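Local coordinates for protein blue-light receptor of the BLUF-family (Rhodobacter sphaeroides, PDB 2BYC) that probably senses blue light through a bound flavin, here flavin mononucleotide, and acts as a bacterial signalling photoreceptor, at residues R31-L43 and T53-L67. Sequence-based numbering, arbitrary orientation.
With FMN (flavin mononucleotide), chain C.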
# COMPACT_ATOMS: atom_id res chain seq x y z
N ARG A 31 3.47 -6.63 -9.22
CA ARG A 31 4.18 -5.85 -10.19
C ARG A 31 3.54 -6.04 -11.61
O ARG A 31 3.35 -5.07 -12.37
CB ARG A 31 5.68 -6.22 -10.16
CG ARG A 31 6.53 -5.30 -11.03
CD ARG A 31 7.91 -5.84 -11.35
NE ARG A 31 8.63 -4.80 -12.11
CZ ARG A 31 9.94 -4.79 -12.45
NH1 ARG A 31 10.78 -5.80 -12.12
NH2 ARG A 31 10.42 -3.77 -13.14
N VAL A 32 3.15 -7.26 -11.96
CA VAL A 32 2.57 -7.43 -13.28
C VAL A 32 1.09 -6.95 -13.40
O VAL A 32 0.71 -6.14 -14.34
CB VAL A 32 2.82 -8.82 -13.77
CG1 VAL A 32 2.14 -9.04 -15.17
CG2 VAL A 32 4.37 -9.06 -13.85
N ARG A 33 0.26 -7.38 -12.44
CA ARG A 33 -1.14 -6.94 -12.33
C ARG A 33 -1.27 -5.44 -12.22
O ARG A 33 -1.98 -4.78 -13.00
CB ARG A 33 -1.75 -7.59 -11.08
CG ARG A 33 -3.22 -7.35 -10.81
CD ARG A 33 -4.04 -8.39 -11.54
NE ARG A 33 -4.47 -9.56 -10.77
CZ ARG A 33 -3.73 -10.58 -10.37
NH1 ARG A 33 -2.44 -10.61 -10.56
NH2 ARG A 33 -4.30 -11.56 -9.72
N ASN A 34 -0.56 -4.83 -11.27
CA ASN A 34 -0.73 -3.37 -11.13
C ASN A 34 -0.35 -2.60 -12.40
O ASN A 34 -0.99 -1.62 -12.81
CB ASN A 34 0.05 -2.83 -9.92
CG ASN A 34 -0.50 -3.34 -8.64
OD1 ASN A 34 -1.45 -4.09 -8.62
ND2 ASN A 34 0.08 -2.93 -7.55
N LEU A 35 0.72 -3.03 -13.03
CA LEU A 35 1.17 -2.39 -14.25
C LEU A 35 0.04 -2.40 -15.34
O LEU A 35 -0.24 -1.35 -16.01
CB LEU A 35 2.43 -3.12 -14.74
CG LEU A 35 3.56 -2.27 -15.31
CD1 LEU A 35 3.31 -2.22 -16.77
CD2 LEU A 35 3.71 -0.86 -14.68
N ARG A 36 -0.63 -3.53 -15.46
CA ARG A 36 -1.66 -3.71 -16.45
C ARG A 36 -2.83 -2.86 -16.04
O ARG A 36 -3.45 -2.17 -16.86
CB ARG A 36 -2.06 -5.17 -16.48
CG ARG A 36 -3.21 -5.46 -17.39
CD ARG A 36 -3.26 -6.89 -17.75
NE ARG A 36 -3.78 -7.69 -16.65
CZ ARG A 36 -3.02 -8.48 -15.88
NH1 ARG A 36 -1.71 -8.55 -16.09
NH2 ARG A 36 -3.61 -9.17 -14.91
N LEU A 37 -3.17 -2.91 -14.77
CA LEU A 37 -4.39 -2.24 -14.33
C LEU A 37 -4.26 -0.72 -14.25
O LEU A 37 -5.23 0.00 -14.14
CB LEU A 37 -4.73 -2.68 -12.92
CG LEU A 37 -5.34 -4.04 -12.76
CD1 LEU A 37 -5.75 -4.24 -11.26
CD2 LEU A 37 -6.53 -4.13 -13.67
N GLY A 38 -3.05 -0.26 -14.25
CA GLY A 38 -2.82 1.15 -14.02
C GLY A 38 -2.84 1.41 -12.50
O GLY A 38 -3.08 2.52 -12.07
N ILE A 39 -2.55 0.42 -11.70
CA ILE A 39 -2.37 0.72 -10.26
C ILE A 39 -0.95 1.06 -9.85
O ILE A 39 -0.03 0.53 -10.40
CB ILE A 39 -2.86 -0.49 -9.40
CG1 ILE A 39 -4.30 -0.81 -9.79
CG2 ILE A 39 -2.75 -0.21 -7.96
CD1 ILE A 39 -5.22 0.27 -9.33
N THR A 40 -0.77 1.96 -8.88
CA THR A 40 0.52 2.25 -8.30
C THR A 40 0.32 2.38 -6.82
O THR A 40 -0.79 2.55 -6.39
CB THR A 40 1.10 3.60 -8.86
OG1 THR A 40 0.16 4.68 -8.67
CG2 THR A 40 1.51 3.43 -10.27
N GLY A 41 1.37 2.22 -6.03
CA GLY A 41 1.16 2.36 -4.60
C GLY A 41 2.29 1.72 -3.79
O GLY A 41 3.37 1.36 -4.37
N ILE A 42 2.02 1.55 -2.51
CA ILE A 42 3.04 1.12 -1.59
C ILE A 42 2.40 0.11 -0.61
O ILE A 42 1.24 0.22 -0.28
CB ILE A 42 3.71 2.35 -0.81
CG1 ILE A 42 2.61 3.29 -0.24
CG2 ILE A 42 4.60 3.18 -1.67
CD1 ILE A 42 2.95 4.05 1.08
N LEU A 43 3.19 -0.85 -0.16
CA LEU A 43 2.78 -1.79 0.84
C LEU A 43 3.71 -1.73 2.00
O LEU A 43 4.94 -1.86 1.86
CB LEU A 43 2.90 -3.11 0.21
CG LEU A 43 2.61 -4.41 0.97
CD1 LEU A 43 1.20 -4.41 1.52
CD2 LEU A 43 2.92 -5.62 0.11
N THR A 53 -1.52 1.11 0.24
CA THR A 53 -2.14 2.21 -0.48
C THR A 53 -2.06 1.89 -1.95
O THR A 53 -0.95 1.62 -2.43
CB THR A 53 -1.33 3.45 -0.29
OG1 THR A 53 -1.46 3.87 1.08
CG2 THR A 53 -1.85 4.57 -1.22
N ILE A 54 -3.19 1.88 -2.64
CA ILE A 54 -3.16 1.66 -4.11
C ILE A 54 -3.88 2.78 -4.71
O ILE A 54 -4.86 3.29 -4.11
CB ILE A 54 -3.94 0.37 -4.52
CG1 ILE A 54 -5.34 0.42 -3.90
CG2 ILE A 54 -3.14 -0.90 -4.14
CD1 ILE A 54 -6.20 -0.75 -4.16
N GLU A 55 -3.41 3.25 -5.85
CA GLU A 55 -4.04 4.45 -6.44
C GLU A 55 -4.14 4.17 -7.92
O GLU A 55 -3.33 3.48 -8.48
CB GLU A 55 -3.25 5.69 -6.19
CG GLU A 55 -1.83 5.55 -6.56
CD GLU A 55 -1.00 6.68 -6.01
OE1 GLU A 55 -1.50 7.42 -5.17
OE2 GLU A 55 0.16 6.82 -6.44
N GLY A 56 -5.20 4.62 -8.52
CA GLY A 56 -5.44 4.34 -9.92
C GLY A 56 -6.89 4.62 -10.23
O GLY A 56 -7.56 5.18 -9.43
N PRO A 57 -7.38 4.24 -11.42
CA PRO A 57 -8.82 4.38 -11.79
C PRO A 57 -9.79 3.77 -10.71
O PRO A 57 -9.62 2.61 -10.26
CB PRO A 57 -8.94 3.59 -13.10
CG PRO A 57 -7.46 3.36 -13.64
CD PRO A 57 -6.48 3.74 -12.50
N ARG A 58 -10.87 4.48 -10.39
CA ARG A 58 -11.78 3.99 -9.32
C ARG A 58 -12.13 2.50 -9.53
O ARG A 58 -12.13 1.68 -8.56
CB ARG A 58 -13.07 4.82 -9.23
CG ARG A 58 -14.07 4.23 -8.23
CD ARG A 58 -14.58 5.33 -7.20
NE ARG A 58 -14.86 6.44 -8.01
CZ ARG A 58 -14.75 7.72 -7.77
NH1 ARG A 58 -14.44 8.26 -6.60
NH2 ARG A 58 -14.99 8.48 -8.82
N SER A 59 -12.44 2.16 -10.79
CA SER A 59 -12.88 0.82 -11.14
C SER A 59 -11.76 -0.19 -10.99
O SER A 59 -12.02 -1.33 -10.53
CB SER A 59 -13.37 0.76 -12.57
OG SER A 59 -12.29 1.19 -13.40
N ALA A 60 -10.53 0.19 -11.32
CA ALA A 60 -9.37 -0.72 -11.10
C ALA A 60 -9.06 -0.87 -9.62
O ALA A 60 -8.68 -1.94 -9.20
CB ALA A 60 -8.10 -0.22 -11.80
N CYS A 61 -9.16 0.18 -8.83
CA CYS A 61 -8.94 -0.03 -7.38
C CYS A 61 -9.98 -0.95 -6.78
O CYS A 61 -9.62 -1.85 -6.01
CB CYS A 61 -8.82 1.30 -6.62
SG CYS A 61 -7.34 2.18 -7.05
N ASP A 62 -11.25 -0.73 -7.13
CA ASP A 62 -12.35 -1.64 -6.72
C ASP A 62 -12.06 -3.12 -7.02
O ASP A 62 -12.20 -3.98 -6.14
CB ASP A 62 -13.69 -1.23 -7.37
CG ASP A 62 -14.79 -2.20 -7.07
OD1 ASP A 62 -15.30 -2.21 -5.92
OD2 ASP A 62 -15.18 -2.96 -8.02
N GLU A 63 -11.64 -3.39 -8.25
CA GLU A 63 -11.31 -4.71 -8.71
C GLU A 63 -10.18 -5.37 -7.92
O GLU A 63 -10.29 -6.51 -7.44
CB GLU A 63 -10.91 -4.60 -10.16
CG GLU A 63 -10.63 -5.92 -10.76
CD GLU A 63 -10.23 -5.88 -12.25
OE1 GLU A 63 -9.26 -5.14 -12.60
OE2 GLU A 63 -10.88 -6.62 -13.04
N LEU A 64 -9.13 -4.59 -7.72
CA LEU A 64 -7.95 -5.05 -7.07
C LEU A 64 -8.27 -5.31 -5.64
O LEU A 64 -7.89 -6.34 -5.11
CB LEU A 64 -6.82 -4.02 -7.23
CG LEU A 64 -5.49 -4.60 -6.72
CD1 LEU A 64 -5.00 -6.01 -7.33
CD2 LEU A 64 -4.36 -3.58 -6.73
N PHE A 65 -8.95 -4.39 -4.99
CA PHE A 65 -9.19 -4.55 -3.58
C PHE A 65 -9.99 -5.80 -3.40
O PHE A 65 -9.81 -6.48 -2.40
CB PHE A 65 -9.93 -3.30 -3.05
CG PHE A 65 -10.19 -3.33 -1.57
CD1 PHE A 65 -9.13 -3.46 -0.68
CD2 PHE A 65 -11.46 -3.16 -1.07
CE1 PHE A 65 -9.35 -3.44 0.70
CE2 PHE A 65 -11.69 -3.15 0.30
CZ PHE A 65 -10.63 -3.29 1.18
N ARG A 66 -10.85 -6.12 -4.38
CA ARG A 66 -11.70 -7.29 -4.30
C ARG A 66 -10.84 -8.50 -4.24
O ARG A 66 -11.11 -9.34 -3.43
CB ARG A 66 -12.64 -7.46 -5.50
CG ARG A 66 -13.65 -6.39 -5.53
CD ARG A 66 -15.01 -6.77 -4.89
NE ARG A 66 -15.94 -5.65 -5.08
CZ ARG A 66 -16.35 -5.24 -6.27
NH1 ARG A 66 -15.93 -5.86 -7.38
NH2 ARG A 66 -17.16 -4.19 -6.36
N LEU A 67 -9.84 -8.57 -5.12
CA LEU A 67 -8.90 -9.71 -5.19
C LEU A 67 -8.06 -9.82 -3.95
O LEU A 67 -7.92 -10.88 -3.36
CB LEU A 67 -7.99 -9.49 -6.38
CG LEU A 67 -8.59 -10.20 -7.57
CD1 LEU A 67 -7.97 -9.68 -8.89
CD2 LEU A 67 -8.44 -11.77 -7.35
N1 FMN C . -1.82 -8.44 -5.94
C2 FMN C . -1.73 -7.46 -6.90
O2 FMN C . -1.86 -7.75 -8.11
N3 FMN C . -1.49 -6.16 -6.56
C4 FMN C . -1.32 -5.89 -5.25
O4 FMN C . -1.17 -4.76 -4.93
C4A FMN C . -1.40 -6.87 -4.26
N5 FMN C . -1.22 -6.54 -2.93
C5A FMN C . -1.39 -7.50 -1.92
C6 FMN C . -1.25 -7.17 -0.59
C7 FMN C . -1.34 -8.11 0.44
C7M FMN C . -1.34 -7.68 1.92
C8 FMN C . -1.62 -9.42 0.10
C8M FMN C . -1.81 -10.50 1.15
C9 FMN C . -1.77 -9.77 -1.24
C9A FMN C . -1.66 -8.79 -2.27
N10 FMN C . -1.80 -9.12 -3.63
C10 FMN C . -1.69 -8.15 -4.61
C1' FMN C . -1.77 -10.54 -4.10
C2' FMN C . -3.14 -10.71 -4.70
O2' FMN C . -3.90 -11.05 -3.57
C3' FMN C . -3.27 -11.76 -5.82
O3' FMN C . -3.18 -13.03 -5.25
C4' FMN C . -2.26 -11.68 -6.96
O4' FMN C . -2.44 -10.54 -7.81
C5' FMN C . -2.43 -12.92 -7.85
O5' FMN C . -1.47 -13.96 -7.68
P FMN C . -1.50 -15.03 -8.89
O1P FMN C . -0.37 -16.06 -8.76
O2P FMN C . -2.86 -15.70 -8.74
O3P FMN C . -1.39 -14.14 -10.10
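The two helices that hold the flavin in this BLUF domain, 31-37 and 58-67, run nearly antiparallel (156°) over one face of the hairpin formed by 40-43 and 53-55. At the hairpin, T40 and E55 exchange two backbone hydrogen bonds, as do I42 and T53. On the opposite face T40 OG1, also hydrogen-bonded by R88 NH1, donates to the anti lone pair of E55 OE2 (3.1 Å), an oxygen that also accepts the backbone N-H of F90. I39 fills the angle between helix and sheet: CD1 meets C61 SG at 3.7 Å and A60 CB, while CG2 packs on I54 CB (3.7 Å). Farther along, L64 CD1 lies 3.6 Å from FMN N3, and its CD2 touches N34 OD1. N34 OD1 accepts the N-H of FMN N3 (N3 to OD1 2.9 Å), almost straight at 177°, and S94 O accepts from N34 ND2. R33, bent at chi2 (87°) and chi3, sets CG 4.1 Å from L64 CD1 and NE 4.0 Å from L67 CD1. An alanine here removes both groups and would probably open a gap between the helices. N34's directional bond and L64's apolar contact are consistent with the helices positioning this flavin edge together with Q52 and D71.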